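Local coordinates for phosphoenolpyruvate-protein phosphotransferase (Acinetobacter sp., PDB 3CI6) that probably transfers the phosphoryl group of phosphoenolpyruvate to a histidine of a partner protein, and is represented here by its GAF domain, at residues B[11-14]-B[15-19]; B[22-25]-B[26-29]; B[36-39]-B[40-43]; B[49-53]-B[54-58]; B[60-63]-B[64-67]. One frame throughout, in Å; residues are numbered along the deposited sequence.

Interaction 1: B[11-14]-B[15-19]; sequences TLRR and IVQEI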
# COMPACT_ATOMS: atom_id res chain seq x y z
N THR B 11 11.27 3.53 8.31
CA THR B 11 10.28 2.98 9.24
C THR B 11 9.05 2.46 8.47
O THR B 11 8.58 1.33 8.69
CB THR B 11 9.89 4.02 10.26
OG1 THR B 11 11.04 4.30 11.06
CG2 THR B 11 8.71 3.54 11.15
N LEU B 12 8.55 3.27 7.55
CA LEU B 12 7.42 2.86 6.72
C LEU B 12 7.74 1.59 5.94
O LEU B 12 6.97 0.64 5.94
CB LEU B 12 7.05 3.99 5.76
CG LEU B 12 5.98 3.72 4.73
CD1 LEU B 12 4.64 3.33 5.35
CD2 LEU B 12 5.74 4.98 3.90
N ARG B 13 8.90 1.56 5.29
CA ARG B 13 9.33 0.39 4.54
C ARG B 13 9.40 -0.85 5.42
O ARG B 13 8.97 -1.92 5.00
CB ARG B 13 10.70 0.66 3.94
CG ARG B 13 11.22 -0.52 3.15
CD ARG B 13 12.58 -0.32 2.65
NE ARG B 13 13.12 -1.55 2.05
CZ ARG B 13 14.19 -1.57 1.26
NH1 ARG B 13 14.81 -0.44 0.96
NH2 ARG B 13 14.63 -2.73 0.77
N ARG B 14 9.92 -0.71 6.62
CA ARG B 14 10.03 -1.84 7.53
C ARG B 14 8.66 -2.43 7.84
O ARG B 14 8.48 -3.66 7.83
CB ARG B 14 10.70 -1.41 8.82
CG ARG B 14 10.89 -2.50 9.78
CD ARG B 14 11.98 -2.20 10.80
NE ARG B 14 11.89 -0.89 11.42
CZ ARG B 14 10.93 -0.50 12.25
NH1 ARG B 14 10.98 0.74 12.75
NH2 ARG B 14 9.90 -1.30 12.58
N ILE B 15 7.69 -1.56 8.12
CA ILE B 15 6.34 -2.02 8.43
C ILE B 15 5.69 -2.61 7.20
O ILE B 15 5.08 -3.69 7.26
CB ILE B 15 5.48 -0.86 8.98
CG1 ILE B 15 6.11 -0.29 10.24
CG2 ILE B 15 4.08 -1.37 9.28
CD1 ILE B 15 5.57 1.07 10.71
N VAL B 16 5.86 -1.95 6.05
CA VAL B 16 5.27 -2.46 4.81
C VAL B 16 5.78 -3.89 4.50
O VAL B 16 5.02 -4.79 4.11
CB VAL B 16 5.53 -1.49 3.66
CG1 VAL B 16 5.33 -2.17 2.33
CG2 VAL B 16 4.68 -0.26 3.80
N GLN B 17 7.06 -4.12 4.74
CA GLN B 17 7.66 -5.44 4.47
C GLN B 17 7.14 -6.48 5.43
O GLN B 17 6.82 -7.58 5.01
CB GLN B 17 9.18 -5.34 4.40
CG GLN B 17 9.58 -4.53 3.16
CD GLN B 17 10.93 -4.79 2.61
OE1 GLN B 17 11.91 -4.16 3.03
NE2 GLN B 17 10.99 -5.68 1.60
N GLU B 18 6.97 -6.12 6.69
CA GLU B 18 6.43 -7.07 7.65
C GLU B 18 4.98 -7.39 7.32
O GLU B 18 4.58 -8.57 7.37
CB GLU B 18 6.57 -6.53 9.07
CG GLU B 18 6.35 -7.60 10.14
CD GLU B 18 6.40 -7.07 11.57
OE1 GLU B 18 6.64 -5.86 11.81
OE2 GLU B 18 6.18 -7.91 12.47
N ILE B 19 4.18 -6.39 6.94
CA ILE B 19 2.79 -6.68 6.52
C ILE B 19 2.78 -7.54 5.24
O ILE B 19 1.99 -8.49 5.09
CB ILE B 19 2.00 -5.39 6.30
CG1 ILE B 19 1.80 -4.64 7.61
CG2 ILE B 19 0.64 -5.68 5.66
CD1 ILE B 19 1.30 -3.21 7.44
O HOH W 1 13.86 -5.25 -0.32
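Val16 N donates to Leu12 O over 2.8 Å. This bond is one of four consecutive i to i+4 backbone bonds; the others run from Ile15 to Thr11, Gln17 to Arg13 and Glu18 to Arg14. Above the third rung a side-chain bond repeats the same pairing. Arg13 NE gives its hydrogen to Gln17 OE1 at 3.0 Å, and the angle of 167° is nearly straight. The oxygen sits at the edge of the guanidinium, close to its plane. Seen from the amide, however, NE lies well above the carbonyl plane, and the two planes are 45° apart. Arg13 reaches this place on a fully extended chain, with CG anti to the backbone N (chi1 180°). Gln17 runs alongside it and points the same way. One water lies beyond both tips, in weak bonds to Arg13 NH2 at 2.9 Å and to Gln17 NE2. Arg13 NH1 turns to Ser148 of the second subunit. The apolar side is buried. Leu12 CD1 meets Val16 CG2 at 3.9 Å, and Thr11 CG2 lies beside Ile15 CD1 at 4.0 Å. Ile15 and Leu12 pack on helix 144-167, and Leu12 also touches Leu9 of the second subunit. Glu18 turns its OE1 to Gln35 of helix 25-40. The segment is thus an amphipathic alpha-helix of the GAF domain, with i to i+4 side-chain pairs along it and one flank set against the second subunit.

Interaction 2: B[22-25]-B[26-29]; sequences SVSL and HDSL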
# COMPACT_ATOMS: atom_id res chain seq x y z
N SER B 22 3.40 -11.22 5.80
CA SER B 22 2.54 -11.87 6.78
C SER B 22 1.62 -12.83 6.06
O SER B 22 1.30 -12.59 4.90
CB SER B 22 1.77 -10.83 7.58
OG SER B 22 0.81 -10.19 6.82
N VAL B 23 1.17 -13.85 6.78
CA VAL B 23 0.52 -15.01 6.20
C VAL B 23 -1.01 -14.89 6.10
O VAL B 23 -1.65 -15.70 5.43
CB VAL B 23 0.87 -16.29 7.02
CG1 VAL B 23 2.40 -16.40 7.23
CG2 VAL B 23 0.19 -16.28 8.38
N SER B 24 -1.59 -13.93 6.81
CA SER B 24 -3.04 -13.83 6.91
C SER B 24 -3.50 -12.41 7.08
O SER B 24 -2.73 -11.55 7.50
CB SER B 24 -3.52 -14.64 8.12
OG SER B 24 -3.26 -13.99 9.35
N LEU B 25 -4.77 -12.18 6.79
CA LEU B 25 -5.39 -10.90 7.05
C LEU B 25 -5.25 -10.50 8.52
O LEU B 25 -4.83 -9.39 8.80
CB LEU B 25 -6.87 -10.90 6.68
CG LEU B 25 -7.62 -9.61 7.02
CD1 LEU B 25 -7.07 -8.39 6.28
CD2 LEU B 25 -9.11 -9.82 6.72
N HIS B 26 -5.58 -11.41 9.43
CA HIS B 26 -5.46 -11.10 10.83
C HIS B 26 -4.06 -10.63 11.21
O HIS B 26 -3.89 -9.66 11.94
CB HIS B 26 -5.82 -12.32 11.70
CG HIS B 26 -5.29 -12.24 13.09
ND1 HIS B 26 -5.83 -11.40 14.04
CD2 HIS B 26 -4.24 -12.86 13.69
CE1 HIS B 26 -5.15 -11.51 15.17
NE2 HIS B 26 -4.18 -12.40 14.98
N ASP B 27 -3.03 -11.35 10.74
CA ASP B 27 -1.66 -10.99 11.10
C ASP B 27 -1.35 -9.61 10.53
O ASP B 27 -0.71 -8.79 11.19
CB ASP B 27 -0.64 -12.05 10.59
CG ASP B 27 -0.59 -13.29 11.46
OD1 ASP B 27 -1.28 -13.33 12.49
OD2 ASP B 27 0.18 -14.23 11.10
N SER B 28 -1.76 -9.35 9.29
CA SER B 28 -1.47 -8.06 8.69
C SER B 28 -2.05 -6.92 9.52
O SER B 28 -1.37 -5.96 9.81
CB SER B 28 -2.01 -8.00 7.27
OG SER B 28 -1.38 -9.00 6.50
N LEU B 29 -3.30 -7.08 9.95
CA LEU B 29 -4.00 -6.06 10.72
C LEU B 29 -3.32 -5.82 12.07
O LEU B 29 -3.19 -4.66 12.52
CB LEU B 29 -5.47 -6.44 10.93
CG LEU B 29 -6.30 -6.61 9.67
CD1 LEU B 29 -7.71 -7.12 10.02
CD2 LEU B 29 -6.36 -5.29 8.84
O HOH W 2 -0.79 -10.28 4.30
O HOH W 3 2.34 -13.88 9.53
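His26 opens the segment with its CB 3.9 Å from Ser24 OG, a simple van der Waals touch. Asp27 follows, and its backbone N donates to Ser24 OG at 3.0 Å with an angle of 164°. Ser24 OG stands between its own backbone N and carbonyl carbon (chi1 76°), which turns it toward the N-H of Asp27. The Asp27 carboxylate bends back past Ser24 to Val23, where OD2 touches CG2 at 3.4 Å. A water accepts from Val23 N and donates to Asp27 OD2 at 2.7 Å. Ser24 is therefore the N-cap of helix 25-40, in the GAF domain, and the water fastens the preceding loop to the first turn. Ser28 N then makes the first i to i+4 bond, to Ser24 O at 3.0 Å. Its hydroxyl, modelled in two positions, lies very near Ser22 OG in one of them, and that pairing is doubtful. Leu29 N bonds to Leu25 O at 3.0 Å. Its CD1 packs on Leu25 CG at 3.9 Å as the two side chains cross. Leu25 also lines the pocket of the bound polyether, while Leu29 faces Leu49 and Met60 of the sheet.

Interaction 3: B[36-39]-B[40-43]; sequences VADA and MKVD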
# COMPACT_ATOMS: atom_id res chain seq x y z
N VAL B 36 2.03 0.97 13.83
CA VAL B 36 1.60 2.38 13.74
C VAL B 36 1.66 3.00 15.14
O VAL B 36 2.22 4.09 15.34
CB VAL B 36 0.21 2.54 13.14
CG1 VAL B 36 -0.33 3.97 13.39
CG2 VAL B 36 0.28 2.24 11.61
N ALA B 37 1.15 2.32 16.16
CA ALA B 37 1.14 2.90 17.51
C ALA B 37 2.55 3.18 18.00
O ALA B 37 2.81 4.22 18.65
CB ALA B 37 0.43 1.97 18.47
N ASP B 38 3.48 2.27 17.70
CA ASP B 38 4.87 2.45 18.12
C ASP B 38 5.56 3.56 17.31
O ASP B 38 6.31 4.37 17.86
CB ASP B 38 5.63 1.14 17.97
CG ASP B 38 7.04 1.19 18.56
OD1 ASP B 38 7.22 1.67 19.69
OD2 ASP B 38 7.97 0.75 17.87
N ALA B 39 5.31 3.63 16.02
CA ALA B 39 5.99 4.60 15.17
C ALA B 39 5.55 6.02 15.45
O ALA B 39 6.34 6.96 15.31
CB ALA B 39 5.74 4.27 13.70
N MSE B 40 4.28 6.19 15.82
CA MSE B 40 3.73 7.50 16.14
C MSE B 40 3.72 7.83 17.64
O MSE B 40 3.55 8.99 18.01
CB MSE B 40 2.26 7.58 15.68
CG MSE B 40 2.05 7.34 14.23
SE MSE B 40 0.22 7.69 13.62
CE MSE B 40 0.14 9.59 14.06
N LYS B 41 3.86 6.82 18.50
CA LYS B 41 3.72 6.98 19.95
C LYS B 41 2.34 7.58 20.30
O LYS B 41 2.23 8.66 20.88
CB LYS B 41 4.87 7.76 20.58
CG LYS B 41 6.23 7.10 20.35
CD LYS B 41 6.26 5.66 20.84
CE LYS B 41 7.68 5.15 21.08
NZ LYS B 41 8.29 4.61 19.84
N VAL B 42 1.32 6.83 19.92
CA VAL B 42 -0.07 7.21 20.19
C VAL B 42 -0.71 6.20 21.12
O VAL B 42 -0.27 5.07 21.23
CB VAL B 42 -0.87 7.40 18.89
CG1 VAL B 42 -0.31 8.62 18.11
CG2 VAL B 42 -0.86 6.15 18.03
N ASP B 43 -1.75 6.64 21.80
CA ASP B 43 -2.40 5.80 22.80
C ASP B 43 -3.13 4.62 22.18
O ASP B 43 -3.09 3.52 22.73
CB ASP B 43 -3.40 6.62 23.62
CG ASP B 43 -2.74 7.65 24.48
OD1 ASP B 43 -1.64 7.36 25.03
OD2 ASP B 43 -3.34 8.76 24.66
O HOH W 4 2.31 3.80 21.86
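Val36 and Met40, a selenomethionine, make the close apolar side of this contact. Val36 CG1 touches Met40 SE at 3.8 Å, and the two side chains run side by side in one direction. Met40 N also bonds to Val36 O at 3.0 Å, the last regular rung of helix 25-40. Val36 also packs on Leu150 and Leu153 of helix 144-167, and Met40 on Ala146. The chain then leaves the helix at Lys41, whose phi is positive (56°). Val42 N turns back to Ala37 O, five residues earlier, at 3.3 Å, and arrives in the carbonyl plane on a lone pair. This 6-to-1 bond after a left-handed residue, with Val42 CG2 resting near Ala37 CB at 4.4 Å, resembles the Schellman type of helix C-cap. The motif's second backbone bond is not made; Lys41 N instead adds a weak, bent bond to Ala37 O. The outer side is polar and mostly exposed. Lys41 folds back over the helix end through bends at chi2 and chi4. Its NZ donates to Asp38 O at 2.8 Å and forms a salt bridge with Asp38 OD1 at 3.1 Å. The carboxylate is met from above its plane, while the ammonium sits beside a carbonyl at the C-terminal end, where the helix dipole would favour a positive charge. Nearby a water donates to both Ala37 O and Val42 O.

Interaction 4: B[49-53]-B[54-58]; sequences LLDER and NQRYL. With P4G (1-ethoxy-2-(2-ethoxyethoxy)ethane), chain F.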
# COMPACT_ATOMS: atom_id res chain seq x y z
N LEU B 49 -13.10 -2.89 9.87
CA LEU B 49 -13.31 -3.31 8.50
C LEU B 49 -14.78 -3.32 8.16
O LEU B 49 -15.63 -3.68 9.00
CB LEU B 49 -12.72 -4.70 8.22
CG LEU B 49 -11.20 -4.78 8.29
CD1 LEU B 49 -10.80 -6.15 7.74
CD2 LEU B 49 -10.55 -3.61 7.54
N LEU B 50 -15.13 -2.89 6.97
CA LEU B 50 -16.52 -2.94 6.54
C LEU B 50 -16.91 -4.40 6.27
O LEU B 50 -16.34 -5.04 5.40
CB LEU B 50 -16.70 -2.03 5.31
CG LEU B 50 -18.09 -1.43 5.08
CD1 LEU B 50 -18.10 -0.40 3.94
CD2 LEU B 50 -19.07 -2.58 4.85
N ASP B 51 -17.93 -4.89 7.00
CA ASP B 51 -18.48 -6.23 6.97
C ASP B 51 -19.74 -6.08 6.13
O ASP B 51 -20.79 -5.65 6.62
CB ASP B 51 -18.78 -6.67 8.40
CG ASP B 51 -19.45 -8.01 8.46
OD1 ASP B 51 -19.74 -8.57 7.36
OD2 ASP B 51 -19.62 -8.49 9.58
N GLU B 52 -19.66 -6.41 4.86
CA GLU B 52 -20.79 -6.12 4.00
C GLU B 52 -21.95 -7.10 4.24
O GLU B 52 -23.09 -6.76 3.98
CB GLU B 52 -20.36 -6.13 2.54
CG GLU B 52 -21.10 -5.12 1.70
CD GLU B 52 -20.30 -4.69 0.48
OE1 GLU B 52 -19.46 -5.49 0.01
OE2 GLU B 52 -20.53 -3.56 0.01
N ARG B 53 -21.65 -8.29 4.74
CA ARG B 53 -22.71 -9.22 5.10
C ARG B 53 -23.63 -8.69 6.20
O ARG B 53 -24.86 -8.80 6.12
CB ARG B 53 -22.03 -10.47 5.61
CG ARG B 53 -22.50 -11.63 5.08
CD ARG B 53 -21.66 -12.82 5.55
NE ARG B 53 -22.57 -13.80 6.08
CZ ARG B 53 -22.39 -15.11 6.06
NH1 ARG B 53 -21.31 -15.65 5.52
NH2 ARG B 53 -23.32 -15.88 6.58
N ASN B 54 -23.02 -8.09 7.22
CA ASN B 54 -23.76 -7.53 8.35
C ASN B 54 -23.97 -6.01 8.28
O ASN B 54 -24.50 -5.42 9.21
CB ASN B 54 -23.03 -7.92 9.65
CG ASN B 54 -23.12 -9.43 9.90
OD1 ASN B 54 -24.20 -9.94 10.13
ND2 ASN B 54 -21.99 -10.14 9.83
N GLN B 55 -23.54 -5.40 7.18
CA GLN B 55 -23.72 -3.97 6.94
C GLN B 55 -23.28 -3.11 8.12
O GLN B 55 -24.07 -2.35 8.72
CB GLN B 55 -25.16 -3.68 6.55
CG GLN B 55 -25.46 -4.19 5.13
CD GLN B 55 -24.64 -3.48 4.05
OE1 GLN B 55 -24.80 -2.27 3.85
NE2 GLN B 55 -23.76 -4.20 3.38
N ARG B 56 -22.03 -3.30 8.51
CA ARG B 56 -21.50 -2.62 9.66
C ARG B 56 -19.99 -2.58 9.53
O ARG B 56 -19.40 -3.34 8.76
CB ARG B 56 -21.85 -3.39 10.94
CG ARG B 56 -21.21 -4.76 10.99
CD ARG B 56 -21.50 -5.59 12.23
NE ARG B 56 -20.76 -6.86 12.16
CZ ARG B 56 -20.73 -7.75 13.15
NH1 ARG B 56 -20.06 -8.90 13.01
NH2 ARG B 56 -21.36 -7.49 14.29
N TYR B 57 -19.35 -1.74 10.32
CA TYR B 57 -17.89 -1.79 10.51
C TYR B 57 -17.60 -2.62 11.74
O TYR B 57 -18.23 -2.39 12.79
CB TYR B 57 -17.31 -0.39 10.68
CG TYR B 57 -17.39 0.50 9.45
CD1 TYR B 57 -16.51 0.34 8.41
CD2 TYR B 57 -18.30 1.54 9.37
CE1 TYR B 57 -16.57 1.14 7.28
CE2 TYR B 57 -18.35 2.35 8.26
CZ TYR B 57 -17.47 2.15 7.23
OH TYR B 57 -17.50 2.95 6.11
N LEU B 58 -16.67 -3.54 11.66
CA LEU B 58 -16.31 -4.38 12.80
C LEU B 58 -14.88 -4.10 13.22
O LEU B 58 -13.98 -4.06 12.38
CB LEU B 58 -16.45 -5.87 12.45
CG LEU B 58 -16.21 -6.90 13.55
CD1 LEU B 58 -17.26 -6.75 14.68
CD2 LEU B 58 -16.20 -8.29 12.93
C8 P4G F . -13.59 -12.16 4.90
C7 P4G F . -12.33 -11.31 4.96
O4 P4G F . -12.70 -9.94 5.00
C6 P4G F . -13.39 -9.70 6.20
C5 P4G F . -13.78 -8.30 6.55
O3 P4G F . -14.73 -8.16 7.66
C4 P4G F . -15.00 -9.34 8.35
C3 P4G F . -15.96 -8.99 9.41
O2 P4G F . -16.56 -10.20 9.84
C2 P4G F . -15.63 -11.01 10.53
C1 P4G F . -16.13 -12.43 10.32
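Asp51 OD2 lies at the edge of the Arg56 guanidinium, near its plane, while Leu58 CD1 covers one face over the centre. The salt bridge from Arg56 NE to this oxygen spans 3.3 Å, and NH1 adds a weaker bond. Asn54 ND2 grips the same atom more tightly, at 2.9 Å. It comes from the syn side and Arg56 NE from the anti side, both tilted out to the same face of the carboxylate. The amide stands almost square to it, at 88°. Two donors thus fix the rotation of the Asp51 group, whose CG, anti to the backbone N (chi1 176°), carries it across to them. On the other face of the hairpin, the Tyr57 ring has the Leu49 backbone at its edge, and Leu50 CG, in one of its two conformers, approaches CE1 at 3.7 Å. Asp51 N bonds to Arg56 O at 2.8 Å, and Leu49 and Leu58 exchange two backbone bonds. In the turn Gln55 NE2 donates in the carbonyl plane to Glu52 O at 2.7 Å, on a lone pair. Leu58 CD2 lies 3.6 Å from C3 of the bound polyether, which also rests against Leu49 and Asp51. Gln55 and Arg56 both face Asp51, which gives the G1 beta bulge of a tight antiparallel hairpin, and its Asp51 face lines the ligand pocket seen in this GAF domain.

Interaction 5: B[60-63]-B[64-67]; sequences MASK and GLNP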
# COMPACT_ATOMS: atom_id res chain seq x y z
N MSE B 60 -11.47 -4.99 14.07
CA MSE B 60 -10.68 -6.21 13.76
C MSE B 60 -9.29 -6.32 14.34
O MSE B 60 -8.71 -7.43 14.42
CB MSE B 60 -10.58 -6.39 12.24
CG MSE B 60 -11.89 -6.48 11.56
SE MSE B 60 -12.59 -8.23 11.74
CE MSE B 60 -11.31 -9.23 10.61
N ALA B 61 -8.77 -5.19 14.80
CA ALA B 61 -7.48 -5.18 15.49
C ALA B 61 -7.31 -3.87 16.22
O ALA B 61 -7.85 -2.84 15.78
CB ALA B 61 -6.36 -5.38 14.50
N SER B 62 -6.58 -3.89 17.32
CA SER B 62 -6.31 -2.67 18.06
C SER B 62 -5.09 -2.79 18.94
O SER B 62 -4.86 -3.82 19.58
CB SER B 62 -7.48 -2.29 18.96
OG SER B 62 -7.25 -1.02 19.59
N LYS B 63 -4.31 -1.71 18.96
CA LYS B 63 -3.35 -1.47 20.04
C LYS B 63 -3.97 -0.41 20.93
O LYS B 63 -4.23 0.68 20.44
CB LYS B 63 -1.97 -1.05 19.51
CG LYS B 63 -0.91 -0.76 20.60
CD LYS B 63 -1.19 0.53 21.38
CE LYS B 63 0.06 1.14 22.03
NZ LYS B 63 -0.28 2.38 22.84
N GLY B 64 -4.26 -0.73 22.19
CA GLY B 64 -4.72 0.25 23.15
C GLY B 64 -6.15 0.07 23.63
O GLY B 64 -6.42 0.39 24.78
N LEU B 65 -7.03 -0.45 22.75
CA LEU B 65 -8.36 -0.84 23.22
C LEU B 65 -8.26 -2.16 23.95
O LEU B 65 -7.25 -2.87 23.85
CB LEU B 65 -9.37 -0.93 22.09
CG LEU B 65 -9.64 0.41 21.39
CD1 LEU B 65 -10.78 0.17 20.35
CD2 LEU B 65 -9.94 1.55 22.34
N ASN B 66 -9.27 -2.52 24.72
CA ASN B 66 -9.25 -3.82 25.37
C ASN B 66 -9.29 -4.90 24.29
O ASN B 66 -10.17 -4.88 23.48
CB ASN B 66 -10.47 -3.95 26.29
CG ASN B 66 -10.33 -5.09 27.26
OD1 ASN B 66 -10.01 -6.19 26.84
ND2 ASN B 66 -10.59 -4.84 28.54
N PRO B 67 -8.36 -5.87 24.29
CA PRO B 67 -8.41 -6.95 23.29
C PRO B 67 -9.72 -7.72 23.25
O PRO B 67 -10.07 -8.27 22.22
CB PRO B 67 -7.24 -7.87 23.71
CG PRO B 67 -6.43 -7.13 24.60
CD PRO B 67 -7.18 -5.98 25.17
O HOH W 5 -5.35 -4.06 22.50
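Ser62 OG accepts a hydrogen bond from Leu65 N at 3.2 Å, with an N-H...O angle of 153°. It is the one direct hydrogen bond between residues 60-63 and 64-67. The same hydroxyl oxygen also touches Leu65 CB at 3.3 Å, so the start of the leucine side chain lies over it. Ser62 OG is set anti to its backbone N (chi1 -174°), which swings it across to the returning chain. A water closes a second link. It donates to Ser62 O at 3.0 Å and to Leu65 O at 2.6 Å, and so joins two carbonyls that could not bond to each other. Between these residues, Lys63 leans its CD on Gly64 N at 3.4 Å through a bend at chi2. Gly64 has a positive phi (113°), in a conformation where a beta carbon would crowd the Lys63 carbonyl oxygen, so the turn suits a residue without a side chain. The second shell fixes these groups. Ser62 OG also bonds with Ser46 OG on the neighbouring strand 44-51, and Leu65 packs on Val44 and Ser46. Lys63 NZ reaches Val42 O and Asp43 O, beside the end of helix 25-40. Farther back Met60, a selenomethionine, and Ala61 both face Ile47, which is a classic beta bulge. The contact therefore marks the exit from strand 56-63: a turn at Gly64, held by the Ser62 hydroxyl and a water, that leaves the antiparallel sheet of the GAF domain.

The five contacts follow one another along the chain; none nests in or crosses another, and each is local. Interaction 1 lies on helix 7-20. Interaction 2 closes the loop that starts helix 25-40, and interaction 3 closes its other end. Both touch interaction 1, through Ser28 and Ala39, so the two helices lie together. Interactions 1 and 2 also meet the second subunit. Interaction 4 turns strand 44-51 into strand 56-63, and interaction 5 leaves that strand. Interaction 2 packs on interactions 4 and 5, joining helix to sheet. Interaction 5 is also bonded to interaction 3, at the far end of the same helix. Interactions 1 and 4 sit on opposite sides of the chain's centre, their own centres about 27 Å apart.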